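Local coordinates for kelch repeat and BTB domain-containing protein A55 (Vaccinia virus WR, PDB 6I2M), which probably serves as a substrate-specific adapter of CUL3-containing E3 ubiquitin ligases that mark host proteins for proteasomal degradation, at residues I48-N53 / Y60-S65; N73-Y78 / S96-L101; I128-D131 / K137-S140. One frame throughout, in Å; residues are numbered along the deposited sequence.

Overall arrangement
The three contacts follow one another along the chain, each closing before the next opens, and run from the BTB domain into the BACK region. Contact 1 (48-53 with 60-65) and contact 2 (73-78 with 96-101) both belong to the BTB domain, which is responsible for binding CUL3; their centres are about 15 Å apart, and Leu64 packs on Phe100 and Leu101. Contact 3 (128-131 with 137-140) lies in the BACK region, its centre about 19 Å from that of contact 2 and about 30 Å from that of contact 1. Ser96 on helix 91-101 and Tyr129 on helix 120-132 probably share a hydroxyl-hydroxyl hydrogen bond, so contacts 2 and 3 touch. The Kelch repeats, thought to recruit substrates, lie outside this chain.

Contact 1: I48-N53 / Y60-S65; sequences ILFSNN and YEVNLS
Leu49 and Val62 reach for each other tip to tip, the last turn of helix 44-49 facing the short strand 61-63. CD2 of Leu49 does most of the touching, lying 3.8 Å from CG2 of Val62 and 4.2 Å from CG1 of the same residue, so that one methyl meets both branches of the valine. The leucine is turned outward by its first torsion (CG anti to the backbone N, chi1 -177°), which carries the isobutyl group across to the strand. Phe50 joins from the side: its ring end swings in until CZ stands 4.3 Å from Val62 CG2, meeting that methyl obliquely. Val62 CG2 is thus approached by both the leucine methyl and the end of the phenylalanine ring. No hydrogen bond crosses between the segments, and the three side chains are buried. Val62 and Phe50 also pack on Ile23, and Val62 is hydrogen-bonded through its backbone to Ser24 and Val26 of the same strand 23-27. Leu49 and Val62 also pack on side chains of another protein in the assembly, consistent with the CUL3-binding role of the BTB domain, while Phe50 touches Phe20 of the second subunit. Here a helix end covers the outer strand, within this chain, of a small mixed sheet, the alpha/beta packing of a BTB/POZ domain beside its dimer partner.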
loop_
_atom_site.group_PDB
_atom_site.type_symbol
_atom_site.label_atom_id
_atom_site.label_comp_id
_atom_site.label_asym_id
_atom_site.label_seq_id
_atom_site.Cartn_x
_atom_site.Cartn_y
_atom_site.Cartn_z
ATOM N N ILE A 48 12.642 -7.218 -12.532
ATOM C CA ILE A 48 13.581 -7.469 -13.624
ATOM C C ILE A 48 12.960 -8.467 -14.619
ATOM O O ILE A 48 13.230 -8.377 -15.818
ATOM C CB ILE A 48 14.979 -7.881 -13.078
ATOM C CG1 ILE A 48 15.649 -6.682 -12.372
ATOM C CG2 ILE A 48 15.886 -8.426 -14.185
ATOM C CD1 ILE A 48 16.568 -7.034 -11.257
ATOM N N LEU A 49 12.097 -9.384 -14.122
ATOM C CA LEU A 49 11.399 -10.371 -14.947
ATOM C C LEU A 49 10.413 -9.680 -15.895
ATOM O O LEU A 49 10.496 -9.904 -17.098
ATOM C CB LEU A 49 10.695 -11.439 -14.074
ATOM C CG LEU A 49 9.967 -12.594 -14.789
ATOM C CD1 LEU A 49 10.939 -13.525 -15.494
ATOM C CD2 LEU A 49 9.136 -13.393 -13.809
ATOM N N PHE A 50 9.522 -8.813 -15.363
ATOM C CA PHE A 50 8.529 -8.074 -16.151
ATOM C C PHE A 50 9.042 -6.667 -16.514
ATOM O O PHE A 50 8.386 -5.665 -16.215
ATOM C CB PHE A 50 7.165 -8.010 -15.420
ATOM C CG PHE A 50 6.691 -9.275 -14.735
ATOM C CD1 PHE A 50 6.490 -10.445 -15.458
ATOM C CD2 PHE A 50 6.386 -9.277 -13.379
ATOM C CE1 PHE A 50 6.045 -11.608 -14.825
ATOM C CE2 PHE A 50 5.938 -10.439 -12.747
ATOM C CZ PHE A 50 5.772 -11.597 -13.474
ATOM N N SER A 51 10.218 -6.605 -17.168
ATOM C CA SER A 51 10.873 -5.357 -17.571
ATOM C C SER A 51 10.821 -5.089 -19.085
ATOM O O SER A 51 11.310 -4.046 -19.533
ATOM C CB SER A 51 12.316 -5.335 -17.073
ATOM O OG SER A 51 13.075 -6.385 -17.648
ATOM N N ASN A 52 10.218 -6.024 -19.863
ATOM C CA ASN A 52 10.066 -5.995 -21.330
ATOM C C ASN A 52 11.423 -6.005 -22.067
ATOM O O ASN A 52 11.535 -5.467 -23.172
ATOM C CB ASN A 52 9.155 -4.836 -21.797
ATOM C CG ASN A 52 7.794 -4.793 -21.141
ATOM O OD1 ASN A 52 7.065 -5.793 -21.073
ATOM N ND2 ASN A 52 7.415 -3.621 -20.654
ATOM N N ASN A 53 12.439 -6.653 -21.462
ATOM C CA ASN A 53 13.800 -6.757 -22.000
ATOM C C ASN A 53 14.223 -8.207 -22.294
ATOM O O ASN A 53 15.274 -8.420 -22.905
ATOM C CB ASN A 53 14.801 -6.093 -21.043
ATOM C CG ASN A 53 14.659 -4.594 -20.949
ATOM O OD1 ASN A 53 15.043 -3.849 -21.854
ATOM N ND2 ASN A 53 14.112 -4.116 -19.844
ATOM N N TYR A 60 2.133 -15.222 -18.736
ATOM C CA TYR A 60 1.089 -15.338 -17.715
ATOM C C TYR A 60 1.473 -16.356 -16.623
ATOM O O TYR A 60 0.930 -16.295 -15.519
ATOM C CB TYR A 60 -0.243 -15.739 -18.381
ATOM C CG TYR A 60 -1.486 -15.342 -17.610
ATOM C CD1 TYR A 60 -2.078 -16.217 -16.702
ATOM C CD2 TYR A 60 -2.109 -14.117 -17.836
ATOM C CE1 TYR A 60 -3.233 -15.866 -16.004
ATOM C CE2 TYR A 60 -3.271 -13.758 -17.151
ATOM C CZ TYR A 60 -3.827 -14.635 -16.232
ATOM O OH TYR A 60 -4.969 -14.286 -15.549
ATOM N N GLU A 61 2.415 -17.274 -16.928
ATOM C CA GLU A 61 2.850 -18.337 -16.018
ATOM C C GLU A 61 4.352 -18.292 -15.698
ATOM O O GLU A 61 5.173 -18.203 -16.612
ATOM C CB GLU A 61 2.467 -19.701 -16.613
ATOM C CG GLU A 61 2.446 -20.841 -15.613
ATOM C CD GLU A 61 2.172 -22.200 -16.225
ATOM O OE1 GLU A 61 1.011 -22.456 -16.618
ATOM O OE2 GLU A 61 3.120 -23.015 -16.307
ATOM N N VAL A 62 4.701 -18.382 -14.395
ATOM C CA VAL A 62 6.084 -18.393 -13.886
ATOM C C VAL A 62 6.301 -19.698 -13.100
ATOM O O VAL A 62 5.566 -19.964 -12.147
ATOM C CB VAL A 62 6.435 -17.133 -13.036
ATOM C CG1 VAL A 62 7.878 -17.182 -12.533
ATOM C CG2 VAL A 62 6.196 -15.846 -13.816
ATOM N N ASN A 63 7.305 -20.500 -13.501
ATOM C CA ASN A 63 7.619 -21.777 -12.854
ATOM C C ASN A 63 8.766 -21.655 -11.844
ATOM O O ASN A 63 9.916 -21.430 -12.230
ATOM C CB ASN A 63 7.891 -22.871 -13.899
ATOM C CG ASN A 63 7.968 -24.284 -13.357
ATOM O OD1 ASN A 63 7.381 -24.630 -12.322
ATOM N ND2 ASN A 63 8.687 -25.145 -14.062
ATOM N N LEU A 64 8.438 -21.796 -10.549
ATOM C CA LEU A 64 9.398 -21.725 -9.442
ATOM C C LEU A 64 9.314 -22.997 -8.574
ATOM O O LEU A 64 9.216 -22.917 -7.346
ATOM C CB LEU A 64 9.173 -20.449 -8.599
ATOM C CG LEU A 64 9.458 -19.097 -9.270
ATOM C CD1 LEU A 64 8.738 -17.973 -8.548
ATOM C CD2 LEU A 64 10.954 -18.803 -9.335
ATOM N N SER A 65 9.368 -24.174 -9.230
ATOM C CA SER A 65 9.285 -25.498 -8.602
ATOM C C SER A 65 10.480 -25.860 -7.709
ATOM O O SER A 65 10.343 -26.731 -6.847
ATOM C CB SER A 65 9.064 -26.576 -9.659
ATOM O OG SER A 65 7.806 -26.414 -10.293
#

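Contact 2: N73-Y78 / S96-L101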
loop_
_atom_site.group_PDB
_atom_site.type_symbol
_atom_site.label_atom_id
_atom_site.label_comp_id
_atom_site.label_asym_id
_atom_site.label_seq_id
_atom_site.Cartn_x
_atom_site.Cartn_y
_atom_site.Cartn_z
ATOM N N ASN A 73 4.195 -18.936 -0.894
ATOM C CA ASN A 73 2.816 -18.539 -0.578
ATOM C C ASN A 73 2.747 -17.493 0.543
ATOM O O ASN A 73 2.040 -16.495 0.394
ATOM C CB ASN A 73 1.960 -19.766 -0.233
ATOM C CG ASN A 73 0.484 -19.471 -0.124
ATOM O OD1 ASN A 73 -0.230 -19.360 -1.126
ATOM N ND2 ASN A 73 -0.004 -19.334 1.099
ATOM N N ASP A 74 3.496 -17.712 1.646
ATOM C CA ASP A 74 3.547 -16.794 2.787
ATOM C C ASP A 74 4.284 -15.503 2.448
ATOM O O ASP A 74 3.950 -14.455 3.004
ATOM C CB ASP A 74 4.161 -17.473 4.023
ATOM C CG ASP A 74 3.290 -18.533 4.680
ATOM O OD1 ASP A 74 2.112 -18.676 4.275
ATOM O OD2 ASP A 74 3.785 -19.216 5.600
ATOM N N LEU A 75 5.273 -15.576 1.532
ATOM C CA LEU A 75 6.035 -14.414 1.075
ATOM C C LEU A 75 5.166 -13.507 0.211
ATOM O O LEU A 75 5.294 -12.289 0.311
ATOM C CB LEU A 75 7.316 -14.824 0.336
ATOM C CG LEU A 75 8.506 -15.199 1.220
ATOM C CD1 LEU A 75 9.513 -16.008 0.452
ATOM C CD2 LEU A 75 9.176 -13.978 1.801
ATOM N N ILE A 76 4.258 -14.095 -0.604
ATOM C CA ILE A 76 3.298 -13.348 -1.429
ATOM C C ILE A 76 2.291 -12.687 -0.475
ATOM O O ILE A 76 1.959 -11.518 -0.663
ATOM C CB ILE A 76 2.630 -14.230 -2.528
ATOM C CG1 ILE A 76 3.677 -14.720 -3.552
ATOM C CG2 ILE A 76 1.485 -13.483 -3.247
ATOM C CD1 ILE A 76 3.331 -16.033 -4.226
ATOM N N ASP A 77 1.875 -13.414 0.589
ATOM C CA ASP A 77 0.978 -12.907 1.635
ATOM C C ASP A 77 1.636 -11.730 2.369
ATOM O O ASP A 77 0.940 -10.792 2.759
ATOM C CB ASP A 77 0.598 -14.021 2.630
ATOM C CG ASP A 77 -0.348 -15.085 2.095
ATOM O OD1 ASP A 77 -1.152 -14.769 1.187
ATOM O OD2 ASP A 77 -0.302 -16.226 2.602
ATOM N N TYR A 78 2.981 -11.769 2.516
ATOM C CA TYR A 78 3.777 -10.705 3.131
ATOM C C TYR A 78 3.846 -9.478 2.209
ATOM O O TYR A 78 3.841 -8.352 2.712
ATOM C CB TYR A 78 5.184 -11.203 3.513
ATOM C CG TYR A 78 6.018 -10.172 4.243
ATOM C CD1 TYR A 78 5.781 -9.874 5.582
ATOM C CD2 TYR A 78 7.049 -9.496 3.596
ATOM C CE1 TYR A 78 6.540 -8.920 6.256
ATOM C CE2 TYR A 78 7.814 -8.540 4.261
ATOM C CZ TYR A 78 7.561 -8.258 5.593
ATOM O OH TYR A 78 8.316 -7.321 6.255
ATOM N N SER A 96 15.770 -18.222 2.725
ATOM C CA SER A 96 16.385 -18.765 1.503
ATOM C C SER A 96 15.648 -18.323 0.238
ATOM O O SER A 96 16.288 -17.925 -0.741
ATOM C CB SER A 96 16.431 -20.289 1.555
ATOM O OG SER A 96 17.307 -20.754 2.566
ATOM N N THR A 97 14.304 -18.397 0.267
ATOM C CA THR A 97 13.426 -18.016 -0.839
ATOM C C THR A 97 13.413 -16.491 -1.010
ATOM O O THR A 97 13.424 -16.007 -2.145
ATOM C CB THR A 97 12.026 -18.615 -0.644
ATOM O OG1 THR A 97 12.133 -19.971 -0.202
ATOM C CG2 THR A 97 11.188 -18.551 -1.904
ATOM N N ALA A 98 13.410 -15.741 0.118
ATOM C CA ALA A 98 13.437 -14.275 0.129
ATOM C C ALA A 98 14.760 -13.747 -0.420
ATOM O O ALA A 98 14.778 -12.677 -1.024
ATOM C CB ALA A 98 13.208 -13.747 1.537
ATOM N N ASP A 99 15.860 -14.503 -0.218
ATOM C CA ASP A 99 17.198 -14.162 -0.702
ATOM C C ASP A 99 17.295 -14.339 -2.218
ATOM O O ASP A 99 17.943 -13.529 -2.883
ATOM C CB ASP A 99 18.267 -15.002 0.019
ATOM C CG ASP A 99 19.703 -14.543 -0.177
ATOM O OD1 ASP A 99 19.912 -13.353 -0.512
ATOM O OD2 ASP A 99 20.618 -15.366 0.026
ATOM N N PHE A 100 16.645 -15.392 -2.759
ATOM C CA PHE A 100 16.600 -15.697 -4.191
ATOM C C PHE A 100 15.750 -14.653 -4.924
ATOM O O PHE A 100 16.212 -14.073 -5.908
ATOM C CB PHE A 100 16.057 -17.125 -4.428
ATOM C CG PHE A 100 15.792 -17.480 -5.875
ATOM C CD1 PHE A 100 14.519 -17.349 -6.419
ATOM C CD2 PHE A 100 16.817 -17.936 -6.695
ATOM C CE1 PHE A 100 14.279 -17.657 -7.760
ATOM C CE2 PHE A 100 16.575 -18.249 -8.035
ATOM C CZ PHE A 100 15.308 -18.104 -8.558
ATOM N N LEU A 101 14.514 -14.416 -4.437
ATOM C CA LEU A 101 13.573 -13.452 -5.015
ATOM C C LEU A 101 13.960 -11.989 -4.731
ATOM O O LEU A 101 13.394 -11.079 -5.335
ATOM C CB LEU A 101 12.127 -13.753 -4.576
ATOM C CG LEU A 101 11.523 -15.077 -5.070
ATOM C CD1 LEU A 101 10.381 -15.520 -4.178
ATOM C CD2 LEU A 101 11.066 -14.984 -6.525
#
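Leu75 lays its two methyl groups over neighbouring residues of helix 91-101, CD1 on Thr97 and CD2 on Ala98. The first of these methyls stands 3.8 Å from CB of Thr97, and CG2 of that threonine is hardly farther from it, so the leucine rests on the carbon side of the residue. The two side chains cross obliquely. The other methyl, CD2, comes within 4.0 Å of Ala98 CB, and the fork of the leucine thus spans two consecutive positions of the opposing helix; CD1 also reaches the backbone, 3.9 Å from Ala98 N. With CG anti to the carbonyl carbon (chi1 -81°), the branch of Leu75 extends across the gap to the facing helix. The CA atoms of Leu75 and Ala98 are 7.5 Å apart, a close approach consistent with the small side chain at Ala98. No hydrogen bond joins the segments, and the three touching residues are buried. Thr97 divides its side chain by chemistry: CG2, anti to the backbone N, turns to the leucine, while OG1 is held by hydrogen bonds with Tyr93 O, one turn earlier in its own helix, and with the hydroxyl of Ser71 on helix 69-79. That second bond ties the same two helices together by a polar link next to the apolar one. The contact joins helices 69-79 and 91-101 inside the BTB domain. Leu75 packs in addition on Ala106 of helix 104-116, its neighbour Ile76 faces Ile32 of strand 30-34, and Leu101 leans on Tyr45 and Phe46 of helix 44-49.

Contact 3: I128-D131 / K137-S140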
loop_
_atom_site.group_PDB
_atom_site.type_symbol
_atom_site.label_atom_id
_atom_site.label_comp_id
_atom_site.label_asym_id
_atom_site.label_seq_id
_atom_site.Cartn_x
_atom_site.Cartn_y
_atom_site.Cartn_z
ATOM N N ILE A 128 25.421 -24.188 10.008
ATOM C CA ILE A 128 25.508 -25.100 8.855
ATOM C C ILE A 128 24.646 -24.553 7.698
ATOM O O ILE A 128 25.019 -24.694 6.530
ATOM C CB ILE A 128 25.141 -26.568 9.256
ATOM C CG1 ILE A 128 25.890 -27.011 10.542
ATOM C CG2 ILE A 128 25.406 -27.555 8.101
ATOM C CD1 ILE A 128 25.229 -28.151 11.336
ATOM N N TYR A 129 23.520 -23.893 8.045
ATOM C CA TYR A 129 22.589 -23.253 7.117
ATOM C C TYR A 129 23.257 -22.064 6.407
ATOM O O TYR A 129 23.238 -22.001 5.178
ATOM C CB TYR A 129 21.310 -22.811 7.863
ATOM C CG TYR A 129 20.445 -21.839 7.090
ATOM C CD1 TYR A 129 19.687 -22.261 6.004
ATOM C CD2 TYR A 129 20.393 -20.493 7.442
ATOM C CE1 TYR A 129 18.900 -21.369 5.281
ATOM C CE2 TYR A 129 19.611 -19.589 6.723
ATOM C CZ TYR A 129 18.863 -20.032 5.644
ATOM O OH TYR A 129 18.083 -19.155 4.931
ATOM N N ALA A 130 23.846 -21.133 7.185
ATOM C CA ALA A 130 24.529 -19.940 6.677
ATOM C C ALA A 130 25.829 -20.268 5.927
ATOM O O ALA A 130 26.262 -19.473 5.091
ATOM C CB ALA A 130 24.797 -18.971 7.815
ATOM N N ASP A 131 26.436 -21.439 6.213
ATOM C CA ASP A 131 27.653 -21.926 5.557
ATOM C C ASP A 131 27.328 -22.456 4.153
ATOM O O ASP A 131 28.204 -22.477 3.287
ATOM C CB ASP A 131 28.325 -23.020 6.408
ATOM C CG ASP A 131 29.676 -23.488 5.896
ATOM O OD1 ASP A 131 30.615 -22.663 5.856
ATOM O OD2 ASP A 131 29.795 -24.681 5.546
ATOM N N LYS A 137 26.607 -12.780 7.668
ATOM C CA LYS A 137 26.012 -12.046 8.786
ATOM C C LYS A 137 25.579 -13.019 9.891
ATOM O O LYS A 137 25.977 -12.847 11.045
ATOM C CB LYS A 137 24.823 -11.196 8.299
ATOM C CG LYS A 137 24.310 -10.191 9.321
ATOM C CD LYS A 137 23.057 -9.491 8.827
ATOM C CE LYS A 137 22.516 -8.527 9.852
ATOM N NZ LYS A 137 21.278 -7.858 9.376
ATOM N N ILE A 138 24.781 -14.043 9.530
ATOM C CA ILE A 138 24.296 -15.069 10.457
ATOM C C ILE A 138 25.416 -16.091 10.748
ATOM O O ILE A 138 25.504 -16.573 11.879
ATOM C CB ILE A 138 22.947 -15.693 9.971
ATOM C CG1 ILE A 138 21.828 -14.618 9.972
ATOM C CG2 ILE A 138 22.523 -16.917 10.817
ATOM C CD1 ILE A 138 20.619 -14.908 9.093
ATOM N N GLU A 139 26.301 -16.364 9.755
ATOM C CA GLU A 139 27.438 -17.290 9.882
ATOM C C GLU A 139 28.389 -16.899 11.013
ATOM O O GLU A 139 28.866 -17.778 11.728
ATOM C CB GLU A 139 28.204 -17.413 8.556
ATOM C CG GLU A 139 28.681 -18.824 8.255
ATOM C CD GLU A 139 30.127 -19.152 8.582
ATOM O OE1 GLU A 139 30.780 -18.373 9.314
ATOM O OE2 GLU A 139 30.608 -20.204 8.103
ATOM N N SER A 140 28.645 -15.588 11.182
ATOM C CA SER A 140 29.508 -15.050 12.235
ATOM C C SER A 140 28.796 -15.058 13.592
ATOM O O SER A 140 29.423 -15.384 14.600
ATOM C CB SER A 140 29.967 -13.637 11.886
ATOM O OG SER A 140 30.732 -13.618 10.692
#
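Helices 120-132 and 136-147 come close just either side of the short turn that joins them, the CA atoms of Ala130 and Glu139 standing 5.1 Å apart. Ala130 fills this narrow gap. Its CB points at the facing helix and lies 3.6 Å from Glu139 N and 3.8 Å from Glu139 CB, so the methyl is pressed against backbone as much as side chain. Ile138 adds an apolar contact on the same methyl, its CG2 4.3 Å from Ala130 CB, and it is buried against Leu95 of helix 91-101 and Ile114 of helix 104-116. Glu139 folds over the alanine: bent at chi2 (-99°), its chain brings CG to 3.9 Å from Ala130 CB before the carboxylate turns on toward Asp131. There the two acids lie side by side and point the same way, carboxylate planes 37° apart, with Asp131 OD1 3.3 Å from Glu139 OE2. Two acceptors this close would repel each other if both are charged, but the other oxygen of Glu139, OE1, forms a salt bridge with Lys169, which would offset part of that cost. Outside the pair, Asp131 O accepts a hydrogen bond from a basic side chain of a different protein in the assembly. The contact is that of a helical hairpin, two consecutive helices packed closely through a small residue, as expected in the all-helical BACK region that follows the BTB domain in BTB-Kelch proteins.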